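Local coordinates for adhesion and penetration protein autotransporter (Haemophilus influenzae, PDB 3SYJ), which promotes bacterial adherence to host cells and cell-to-cell aggregation through its secreted passenger domain, and is probably also a serine protease, at residues A[102-105]-A[111-114]; A[116-121]-A[257-262]; A[521-526]-A[531-536]; A[536-541]-A[673-678]. All blocks are in the same frame, centred on the assembly; numbering follows the deposited sequence.

Contact 1: A[102-105]-A[111-114]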
# COMPACT_ATOMS: atom_id res chain seq x y z
N ASN A 102 -1.75 -76.86 11.28
CA ASN A 102 -1.93 -77.34 9.92
C ASN A 102 -0.61 -77.79 9.31
O ASN A 102 -0.19 -77.29 8.26
CB ASN A 102 -2.61 -76.29 9.05
CG ASN A 102 -4.04 -75.99 9.51
OD1 ASN A 102 -4.84 -76.90 9.70
ND2 ASN A 102 -4.35 -74.71 9.67
N ASN A 103 0.05 -78.73 9.97
CA ASN A 103 1.24 -79.37 9.43
C ASN A 103 0.87 -80.20 8.20
O ASN A 103 0.00 -81.07 8.26
CB ASN A 103 1.93 -80.24 10.49
CG ASN A 103 2.51 -79.42 11.64
OD1 ASN A 103 2.97 -78.30 11.44
ND2 ASN A 103 2.48 -79.98 12.84
N TYR A 104 1.54 -79.91 7.09
CA TYR A 104 1.33 -80.61 5.83
C TYR A 104 1.49 -82.12 5.97
O TYR A 104 2.41 -82.60 6.63
CB TYR A 104 2.36 -80.09 4.84
CG TYR A 104 2.07 -80.36 3.40
CD1 TYR A 104 1.30 -79.48 2.65
CD2 TYR A 104 2.59 -81.48 2.76
CE1 TYR A 104 1.05 -79.71 1.32
CE2 TYR A 104 2.35 -81.72 1.43
CZ TYR A 104 1.58 -80.83 0.71
OH TYR A 104 1.33 -81.07 -0.63
N LYS A 105 0.60 -82.87 5.34
CA LYS A 105 0.73 -84.32 5.25
C LYS A 105 0.95 -84.70 3.79
O LYS A 105 0.09 -84.46 2.95
CB LYS A 105 -0.51 -85.04 5.78
CG LYS A 105 -0.43 -86.57 5.73
CD LYS A 105 -1.82 -87.21 5.77
CE LYS A 105 -1.76 -88.75 5.83
NZ LYS A 105 -1.57 -89.28 7.21
N PRO A 111 1.48 -83.94 -2.89
CA PRO A 111 2.75 -84.43 -3.43
C PRO A 111 3.99 -83.90 -2.71
O PRO A 111 4.99 -84.62 -2.64
CB PRO A 111 2.74 -83.91 -4.88
CG PRO A 111 1.32 -83.52 -5.15
CD PRO A 111 0.77 -83.07 -3.85
N TYR A 112 3.92 -82.68 -2.19
CA TYR A 112 5.10 -81.94 -1.74
C TYR A 112 5.63 -82.37 -0.38
O TYR A 112 4.99 -83.13 0.34
CB TYR A 112 4.81 -80.43 -1.80
CG TYR A 112 4.40 -80.03 -3.19
CD1 TYR A 112 5.36 -79.86 -4.19
CD2 TYR A 112 3.07 -79.88 -3.54
CE1 TYR A 112 5.00 -79.51 -5.47
CE2 TYR A 112 2.69 -79.54 -4.82
CZ TYR A 112 3.67 -79.36 -5.79
OH TYR A 112 3.30 -79.02 -7.08
N GLU A 113 6.83 -81.90 -0.06
CA GLU A 113 7.51 -82.27 1.18
C GLU A 113 6.80 -81.69 2.39
O GLU A 113 6.27 -80.58 2.33
CB GLU A 113 8.96 -81.78 1.15
CG GLU A 113 9.78 -82.46 0.09
CD GLU A 113 9.77 -83.97 0.24
OE1 GLU A 113 10.26 -84.46 1.28
OE2 GLU A 113 9.27 -84.65 -0.68
N ASP A 114 6.82 -82.43 3.49
CA ASP A 114 5.97 -82.10 4.64
C ASP A 114 6.60 -81.18 5.69
O ASP A 114 6.06 -81.03 6.79
CB ASP A 114 5.41 -83.38 5.29
CG ASP A 114 6.50 -84.32 5.79
OD1 ASP A 114 7.67 -83.90 5.86
OD2 ASP A 114 6.18 -85.49 6.12
O HOH W 1 4.11 -81.95 8.52

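Contact 2: A[116-121]-A[257-262]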
# COMPACT_ATOMS: atom_id res chain seq x y z
N TYR A 116 6.34 -78.04 6.22
CA TYR A 116 5.52 -76.94 5.76
C TYR A 116 4.24 -76.92 6.58
O TYR A 116 3.59 -77.95 6.72
CB TYR A 116 5.18 -77.14 4.28
CG TYR A 116 4.47 -75.98 3.63
CD1 TYR A 116 5.10 -75.21 2.67
CD2 TYR A 116 3.15 -75.66 3.96
CE1 TYR A 116 4.46 -74.15 2.05
CE2 TYR A 116 2.49 -74.60 3.35
CZ TYR A 116 3.16 -73.85 2.40
OH TYR A 116 2.53 -72.80 1.78
N HIS A 117 3.88 -75.77 7.12
CA HIS A 117 2.59 -75.65 7.80
C HIS A 117 1.92 -74.27 7.64
O HIS A 117 2.59 -73.26 7.38
CB HIS A 117 2.67 -76.08 9.27
CG HIS A 117 3.44 -75.15 10.16
ND1 HIS A 117 3.84 -75.50 11.43
CD2 HIS A 117 3.88 -73.89 9.96
CE1 HIS A 117 4.50 -74.49 11.98
NE2 HIS A 117 4.54 -73.50 11.10
N ASN A 118 0.60 -74.24 7.80
CA ASN A 118 -0.21 -73.03 7.64
C ASN A 118 -1.03 -72.72 8.89
O ASN A 118 -2.24 -72.91 8.90
CB ASN A 118 -1.16 -73.19 6.46
CG ASN A 118 -0.65 -72.52 5.20
OD1 ASN A 118 -0.31 -71.34 5.21
ND2 ASN A 118 -0.62 -73.27 4.11
N PRO A 119 -0.37 -72.24 9.96
CA PRO A 119 -1.02 -72.00 11.24
C PRO A 119 -2.20 -71.04 11.16
O PRO A 119 -2.17 -70.06 10.41
CB PRO A 119 0.09 -71.38 12.09
CG PRO A 119 1.35 -71.88 11.49
CD PRO A 119 1.08 -71.98 10.01
N ARG A 120 -3.25 -71.35 11.92
CA ARG A 120 -4.41 -70.48 12.08
C ARG A 120 -4.25 -69.74 13.41
O ARG A 120 -3.86 -70.34 14.42
CB ARG A 120 -5.68 -71.34 12.09
CG ARG A 120 -6.99 -70.57 12.18
CD ARG A 120 -8.16 -71.53 12.40
NE ARG A 120 -9.44 -70.90 12.11
CZ ARG A 120 -10.61 -71.28 12.64
NH1 ARG A 120 -10.66 -72.29 13.49
NH2 ARG A 120 -11.72 -70.63 12.31
N LEU A 121 -4.52 -68.44 13.40
CA LEU A 121 -4.39 -67.59 14.59
C LEU A 121 -5.75 -67.41 15.26
O LEU A 121 -6.78 -67.62 14.64
CB LEU A 121 -3.83 -66.23 14.19
CG LEU A 121 -2.51 -66.31 13.42
CD1 LEU A 121 -2.04 -64.92 12.99
CD2 LEU A 121 -1.46 -67.00 14.28
N SER A 257 -2.95 -74.05 -3.18
CA SER A 257 -4.04 -75.02 -3.20
C SER A 257 -4.23 -75.68 -1.86
O SER A 257 -5.34 -76.00 -1.46
CB SER A 257 -3.80 -76.10 -4.26
OG SER A 257 -4.33 -75.71 -5.51
N TYR A 258 -3.12 -75.91 -1.17
CA TYR A 258 -3.18 -76.50 0.16
C TYR A 258 -3.81 -75.50 1.10
O TYR A 258 -4.66 -75.86 1.91
CB TYR A 258 -1.78 -76.86 0.63
CG TYR A 258 -1.68 -77.27 2.08
CD1 TYR A 258 -2.26 -78.45 2.54
CD2 TYR A 258 -0.97 -76.49 2.99
CE1 TYR A 258 -2.14 -78.84 3.86
CE2 TYR A 258 -0.85 -76.87 4.31
CZ TYR A 258 -1.44 -78.04 4.74
OH TYR A 258 -1.32 -78.42 6.06
N PHE A 259 -3.41 -74.24 0.99
CA PHE A 259 -3.98 -73.24 1.86
C PHE A 259 -5.49 -73.13 1.66
O PHE A 259 -6.23 -72.99 2.63
CB PHE A 259 -3.35 -71.87 1.65
CG PHE A 259 -4.06 -70.79 2.40
CD1 PHE A 259 -3.90 -70.66 3.77
CD2 PHE A 259 -4.94 -69.94 1.75
CE1 PHE A 259 -4.57 -69.68 4.48
CE2 PHE A 259 -5.62 -68.96 2.45
CZ PHE A 259 -5.43 -68.83 3.82
N ASP A 260 -5.94 -73.20 0.41
CA ASP A 260 -7.36 -73.14 0.10
C ASP A 260 -8.12 -74.27 0.78
O ASP A 260 -9.24 -74.07 1.25
CB ASP A 260 -7.60 -73.18 -1.42
CG ASP A 260 -7.25 -71.86 -2.10
OD1 ASP A 260 -6.98 -70.88 -1.37
OD2 ASP A 260 -7.24 -71.81 -3.35
N GLU A 261 -7.52 -75.45 0.85
CA GLU A 261 -8.16 -76.56 1.54
C GLU A 261 -8.31 -76.29 3.04
O GLU A 261 -9.32 -76.65 3.64
CB GLU A 261 -7.40 -77.86 1.31
CG GLU A 261 -7.48 -78.37 -0.11
CD GLU A 261 -6.60 -79.57 -0.34
OE1 GLU A 261 -6.13 -80.16 0.66
OE2 GLU A 261 -6.37 -79.94 -1.52
N ILE A 262 -7.30 -75.66 3.64
CA ILE A 262 -7.35 -75.32 5.05
C ILE A 262 -8.44 -74.28 5.28
O ILE A 262 -9.23 -74.38 6.21
CB ILE A 262 -6.01 -74.74 5.56
CG1 ILE A 262 -4.86 -75.73 5.34
CG2 ILE A 262 -6.12 -74.31 7.02
CD1 ILE A 262 -5.15 -77.12 5.82

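Contact 3: A[521-526]-A[531-536]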
# COMPACT_ATOMS: atom_id res chain seq x y z
N VAL A 521 5.55 -37.00 39.75
CA VAL A 521 6.12 -37.75 40.87
C VAL A 521 5.85 -39.24 40.68
O VAL A 521 4.71 -39.68 40.68
CB VAL A 521 5.56 -37.26 42.21
CG1 VAL A 521 6.11 -38.12 43.34
CG2 VAL A 521 5.92 -35.80 42.43
N LEU A 522 6.92 -40.00 40.50
CA LEU A 522 6.80 -41.44 40.29
C LEU A 522 5.99 -42.12 41.37
O LEU A 522 6.17 -41.83 42.56
CB LEU A 522 8.18 -42.06 40.21
CG LEU A 522 8.90 -41.62 38.94
CD1 LEU A 522 10.37 -41.96 39.03
CD2 LEU A 522 8.24 -42.29 37.74
N PRO A 523 5.11 -43.04 40.97
CA PRO A 523 4.33 -43.85 41.90
C PRO A 523 5.21 -44.96 42.44
O PRO A 523 6.41 -44.96 42.19
CB PRO A 523 3.25 -44.46 41.00
CG PRO A 523 3.89 -44.55 39.66
CD PRO A 523 4.88 -43.42 39.56
N ASN A 524 4.61 -45.90 43.17
CA ASN A 524 5.35 -47.07 43.61
C ASN A 524 4.84 -48.26 42.82
O ASN A 524 4.19 -48.10 41.79
CB ASN A 524 5.22 -47.28 45.12
CG ASN A 524 5.91 -46.17 45.94
OD1 ASN A 524 7.08 -45.85 45.71
ND2 ASN A 524 5.18 -45.60 46.90
N GLY A 525 5.14 -49.46 43.29
CA GLY A 525 4.69 -50.64 42.59
C GLY A 525 5.64 -51.05 41.49
O GLY A 525 6.67 -50.42 41.26
N ASN A 526 5.26 -52.12 40.80
CA ASN A 526 6.16 -52.78 39.87
C ASN A 526 5.66 -52.81 38.44
O ASN A 526 6.02 -53.70 37.67
CB ASN A 526 6.43 -54.20 40.35
CG ASN A 526 7.36 -54.22 41.53
OD1 ASN A 526 7.07 -54.83 42.57
ND2 ASN A 526 8.48 -53.51 41.40
N LEU A 531 5.96 -43.09 30.81
CA LEU A 531 5.41 -42.08 29.91
C LEU A 531 4.37 -41.19 30.60
O LEU A 531 4.14 -40.06 30.18
CB LEU A 531 4.78 -42.72 28.66
CG LEU A 531 5.69 -43.02 27.47
CD1 LEU A 531 6.75 -43.99 27.88
CD2 LEU A 531 4.89 -43.59 26.32
N ASP A 532 3.76 -41.71 31.66
CA ASP A 532 2.69 -41.00 32.37
C ASP A 532 3.21 -40.07 33.46
O ASP A 532 2.42 -39.38 34.10
CB ASP A 532 1.72 -42.00 32.99
CG ASP A 532 0.93 -42.77 31.94
OD1 ASP A 532 0.54 -42.16 30.93
OD2 ASP A 532 0.69 -43.98 32.14
N TYR A 533 4.52 -40.04 33.66
CA TYR A 533 5.06 -39.27 34.78
C TYR A 533 6.18 -38.34 34.37
O TYR A 533 6.96 -37.87 35.20
CB TYR A 533 5.50 -40.20 35.91
CG TYR A 533 4.37 -41.09 36.37
CD1 TYR A 533 3.43 -40.64 37.28
CD2 TYR A 533 4.23 -42.38 35.86
CE1 TYR A 533 2.38 -41.45 37.69
CE2 TYR A 533 3.19 -43.19 36.26
CZ TYR A 533 2.27 -42.72 37.18
OH TYR A 533 1.23 -43.52 37.58
N ARG A 534 6.23 -38.05 33.07
CA ARG A 534 7.26 -37.19 32.51
C ARG A 534 6.71 -35.79 32.26
O ARG A 534 5.52 -35.60 32.07
CB ARG A 534 7.79 -37.79 31.21
CG ARG A 534 8.67 -39.02 31.41
CD ARG A 534 10.00 -38.64 32.04
NE ARG A 534 10.78 -37.75 31.19
CZ ARG A 534 11.78 -38.14 30.41
NH1 ARG A 534 12.13 -39.42 30.38
NH2 ARG A 534 12.44 -37.25 29.67
N LYS A 535 7.61 -34.80 32.26
CA LYS A 535 7.23 -33.43 31.97
C LYS A 535 6.93 -33.26 30.49
O LYS A 535 6.16 -32.38 30.11
CB LYS A 535 8.34 -32.47 32.41
CG LYS A 535 8.39 -32.26 33.91
CD LYS A 535 9.36 -31.16 34.32
CE LYS A 535 10.76 -31.68 34.57
NZ LYS A 535 11.48 -30.82 35.57
N GLU A 536 7.55 -34.11 29.68
CA GLU A 536 7.45 -34.02 28.22
C GLU A 536 6.53 -35.09 27.66
O GLU A 536 6.69 -36.27 27.96
CB GLU A 536 8.82 -34.16 27.57
CG GLU A 536 9.89 -33.26 28.14
CD GLU A 536 10.58 -33.88 29.34
OE1 GLU A 536 10.15 -34.96 29.79
OE2 GLU A 536 11.57 -33.28 29.82

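Contact 4: A[536-541]-A[673-678]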
# COMPACT_ATOMS: atom_id res chain seq x y z
N GLU A 536 7.55 -34.11 29.68
CA GLU A 536 7.45 -34.02 28.22
C GLU A 536 6.53 -35.09 27.66
O GLU A 536 6.69 -36.27 27.96
CB GLU A 536 8.82 -34.16 27.57
CG GLU A 536 9.89 -33.26 28.14
CD GLU A 536 10.58 -33.88 29.34
OE1 GLU A 536 10.15 -34.96 29.79
OE2 GLU A 536 11.57 -33.28 29.82
N ILE A 537 5.58 -34.67 26.83
CA ILE A 537 4.77 -35.60 26.07
C ILE A 537 4.89 -35.20 24.61
O ILE A 537 5.30 -34.08 24.30
CB ILE A 537 3.29 -35.58 26.49
CG1 ILE A 537 2.65 -34.21 26.21
CG2 ILE A 537 3.16 -35.96 27.95
CD1 ILE A 537 1.21 -34.09 26.69
N ALA A 538 4.54 -36.11 23.71
CA ALA A 538 4.75 -35.84 22.30
C ALA A 538 3.64 -36.44 21.46
O ALA A 538 2.99 -37.41 21.86
CB ALA A 538 6.10 -36.39 21.86
N TYR A 539 3.43 -35.85 20.29
CA TYR A 539 2.47 -36.37 19.35
C TYR A 539 3.14 -36.43 17.98
O TYR A 539 3.49 -35.40 17.42
CB TYR A 539 1.23 -35.47 19.30
CG TYR A 539 0.16 -35.93 18.33
CD1 TYR A 539 -0.54 -37.11 18.55
CD2 TYR A 539 -0.15 -35.18 17.19
CE1 TYR A 539 -1.52 -37.53 17.66
CE2 TYR A 539 -1.12 -35.60 16.29
CZ TYR A 539 -1.81 -36.78 16.54
OH TYR A 539 -2.78 -37.22 15.67
N ASN A 540 3.32 -37.64 17.46
CA ASN A 540 4.02 -37.84 16.20
C ASN A 540 3.14 -37.66 14.96
O ASN A 540 3.63 -37.70 13.83
CB ASN A 540 4.62 -39.24 16.16
CG ASN A 540 5.75 -39.42 17.15
OD1 ASN A 540 5.71 -38.91 18.27
ND2 ASN A 540 6.79 -40.15 16.73
N GLY A 541 1.84 -37.46 15.18
CA GLY A 541 0.88 -37.51 14.09
C GLY A 541 0.37 -36.18 13.56
O GLY A 541 1.04 -35.14 13.67
N CYS A 673 14.12 -30.98 20.88
CA CYS A 673 13.20 -31.98 21.44
C CYS A 673 13.00 -33.13 20.47
O CYS A 673 12.60 -32.93 19.33
CB CYS A 673 11.85 -31.34 21.73
SG CYS A 673 11.83 -30.34 23.20
N THR A 674 13.26 -34.35 20.94
CA THR A 674 13.09 -35.54 20.12
C THR A 674 12.49 -36.66 20.96
O THR A 674 12.79 -36.77 22.15
CB THR A 674 14.43 -36.05 19.56
OG1 THR A 674 15.32 -36.31 20.65
CG2 THR A 674 15.07 -35.02 18.64
N ARG A 675 11.65 -37.47 20.33
CA ARG A 675 11.08 -38.64 21.00
C ARG A 675 11.73 -39.93 20.50
O ARG A 675 11.94 -40.12 19.31
CB ARG A 675 9.55 -38.71 20.82
CG ARG A 675 9.03 -40.12 21.10
CD ARG A 675 7.71 -40.16 21.85
NE ARG A 675 6.59 -40.29 20.93
CZ ARG A 675 5.49 -41.02 21.14
NH1 ARG A 675 5.34 -41.73 22.25
NH2 ARG A 675 4.55 -41.04 20.21
N SER A 676 12.05 -40.82 21.43
CA SER A 676 12.70 -42.07 21.08
C SER A 676 11.68 -43.04 20.52
O SER A 676 10.69 -43.35 21.17
CB SER A 676 13.36 -42.68 22.30
OG SER A 676 13.59 -44.07 22.11
N ASP A 677 11.93 -43.53 19.30
CA ASP A 677 11.09 -44.57 18.70
C ASP A 677 11.12 -45.85 19.54
O ASP A 677 10.15 -46.63 19.56
CB ASP A 677 11.55 -44.90 17.28
CG ASP A 677 11.18 -43.82 16.28
OD1 ASP A 677 10.17 -43.12 16.50
OD2 ASP A 677 11.89 -43.67 15.26
N TRP A 678 12.23 -46.06 20.23
CA TRP A 678 12.46 -47.31 20.95
C TRP A 678 11.73 -47.37 22.29
O TRP A 678 11.26 -48.43 22.69
CB TRP A 678 13.96 -47.58 21.14
CG TRP A 678 14.22 -48.95 21.69
CD1 TRP A 678 14.48 -49.27 23.00
CD2 TRP A 678 14.21 -50.19 20.97
NE1 TRP A 678 14.64 -50.63 23.13
CE2 TRP A 678 14.48 -51.22 21.90
CE3 TRP A 678 14.01 -50.53 19.63
CZ2 TRP A 678 14.54 -52.56 21.53
CZ3 TRP A 678 14.07 -51.86 19.26
CH2 TRP A 678 14.34 -52.86 20.21
O HOH W 2 9.02 -41.10 18.04

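Contact 1: A[102-105]-A[111-114]
The ring of Tyr104 runs in against the backbone of 111-114, and its hydroxyl arrives at the edge of the Tyr112 ring, in the plane of that ring. The Tyr104 OH lies 3.6 Å from Tyr112 CD2, while one face of the Tyr112 ring carries CB of its own neighbour Pro111, offset toward the rim. Round the Tyr104 ring the carbonyl oxygens of Tyr112 and Glu113 approach obliquely, the nearer being Tyr112 O at 3.2 Å from Tyr104 CE2. With CG anti to the backbone N (chi1 -162°), the Tyr104 ring extends across to 111-114 and lets OH take a weak hydrogen bond from the Tyr112 N-H, 3.4 Å from N to OH. At the other end a water bridges the backbones, donating to Tyr104 O and Asp114 O. Beyond the two segments, Arg255 makes a cation-pi contact with the Tyr104 ring and donates to Glu113 O, and the Asp114 carboxylate turns to Asn321. In this protease-domain loop between strands 96-100 and 120-121, one tyrosine thus lays its carbon ring against backbone while its hydroxyl accepts weakly from an N-H, and the carbonyl oxygens near the ring would favour the cation of Arg255 close by.

Contact 2: A[116-121]-A[257-262]
Where Tyr258 of helix 256-266 meets 116-121, the packing is close: the CD2 side of its ring passes Tyr116 and Asn118 obliquely, the side chains running in opposite directions. Tyr116 CE2 stands 4.0 Å from Tyr258 CD2. The amide of Asn118 lies beside the same ring, its plane 29° from that of the tyrosine. It also reaches Phe259, crossing that side chain at about a right angle with the two planes 61° apart, and Asn118 CG comes to 4.0 Å of Phe259 CD1. The one side chain therefore touches two rings from successive residues of the helix. Both rings leave with CG anti to the backbone N (chi1 170° for Tyr258), and Ile262, one helical turn after Tyr258, puts CG1 over the rim of one face of the Tyr258 ring.

The looser side is the far flank of the helix, where Ser257 is exposed and Asp260 and Glu261 are partly so; their side chains stay well clear of 116-121. On the inner flank, strand 61-64 provides Val63 against both Asn118 and Phe259, and Tyr67 meets the Phe259 ring edge-to-face. The contact joins helix 256-266 to the chain entering strand 120-121 within the protease part, with the Tyr116 side chain about 11 Å from that of Ser218, the probable nucleophile. Across the interface the chemistry is van der Waals contact between rings and with one amide, while the hydroxyls are satisfied beside it: Tyr116 OH bonds to Arg255 N and Tyr258 OH to Asn102 O, which would restrain both rings at their hydroxyl ends.

Contact 3: A[521-526]-A[531-536]
Tyr533 meets Pro523 ring against ring, and the path to it along 531-536 begins with Asp532. The CB of this aspartate lies 3.7 Å above the plane of the Tyr533 ring, offset toward the rim, while its carboxylate forms a salt bridge with Arg491. Tyr533 carries the contact itself. With CG anti to the carbonyl carbon (chi1 -56°), its ring turns the other face to Pro523, whose CD sits over the centre in a CH-pi contact, 3.5 Å from the ring centroid and 8° off the normal. Pro523 CG reaches farther out, to 3.5 Å from Tyr533 CZ, so the proline lies along the ring toward its hydroxyl end. At the inner end, Leu522 CD2 touches Tyr533 CB at 3.9 Å. Arg534 points away from 521-526 and forms a salt bridge with Glu536, NE and NH2 both directed to OE1. Lys535 then pairs with Asp565 and bonds through its backbone to Thr567. The tyrosine, with proline over one face and the aspartate CB over the other, lays the exposed 521-523 part of the long loop after strand 510-514 against the chain leading into strand 536-539, which joins strand 567-575 in the beta-helix.

Contact 4: A[536-541]-A[673-678]
Bends at chi2 (141°) and chi3 (95°) curl the Arg675 side chain so that its guanidinium comes edge-on to Asn540, whose own CG stands anti to the carbonyl carbon (chi1 -68°). NE and NH2, on one flank of the guanidinium, both donate to the same oxygen, each 3.1 Å from Asn540 OD1. The oxygen sits in the guanidinium plane, but the amide is turned steeply against it, so both donors arrive from the same face of the amide; NE is tilted from the carbonyl plane and NH2 stands well above it. Closer to the backbone, Ala538 CB packs 4.0 Å from Arg675 NE, and Ala538 O lies over the rim of one guanidinium face.

Strand 536-539 is part of the right-handed parallel beta-helix of the passenger domain, pairing in parallel with 567-575. Strand 669-675, by contrast, forms an antiparallel hairpin with 682-688, tied across by the Cys673-Cys684 disulfide. Arg675 thus links this disulfide-bonded hairpin to a beta-helix rung, and its NH2 and NH1 also donate to Asn494 O and Gly680 O, which would hold the guanidinium against rotation.

The other end of the Asn540 amide is held through water. Its ND2 donates to a water 2.8 Å away, which in turn donates to Asp677 OD1 at 2.8 Å and, more weakly, to Arg675 O. Asp677 also forms a salt bridge with Arg592, a residue whose strand, 586-593, touches Asn540 as well.

In the fold
The four contacts follow one another along the chain in two pairs. Contacts 1 and 2 lie in the protease domain, their centres 10 Å apart, and they touch: the loop after strand 96-100 bonds to both segments of contact 2, through Tyr104 N to Tyr116 O and Asn102 O to Tyr258 OH. Contacts 3 and 4 belong to the elongated beta-helix region, with centres 16 Å apart, and share Glu536, where the loop of contact 3 runs into strand 536-539 of contact 4. The pairs stand apart, the centres of contacts 2 and 4 being about 40 Å from each other, which reflects a compact protease domain carried on the long beta-helix, the two together making up the secreted passenger.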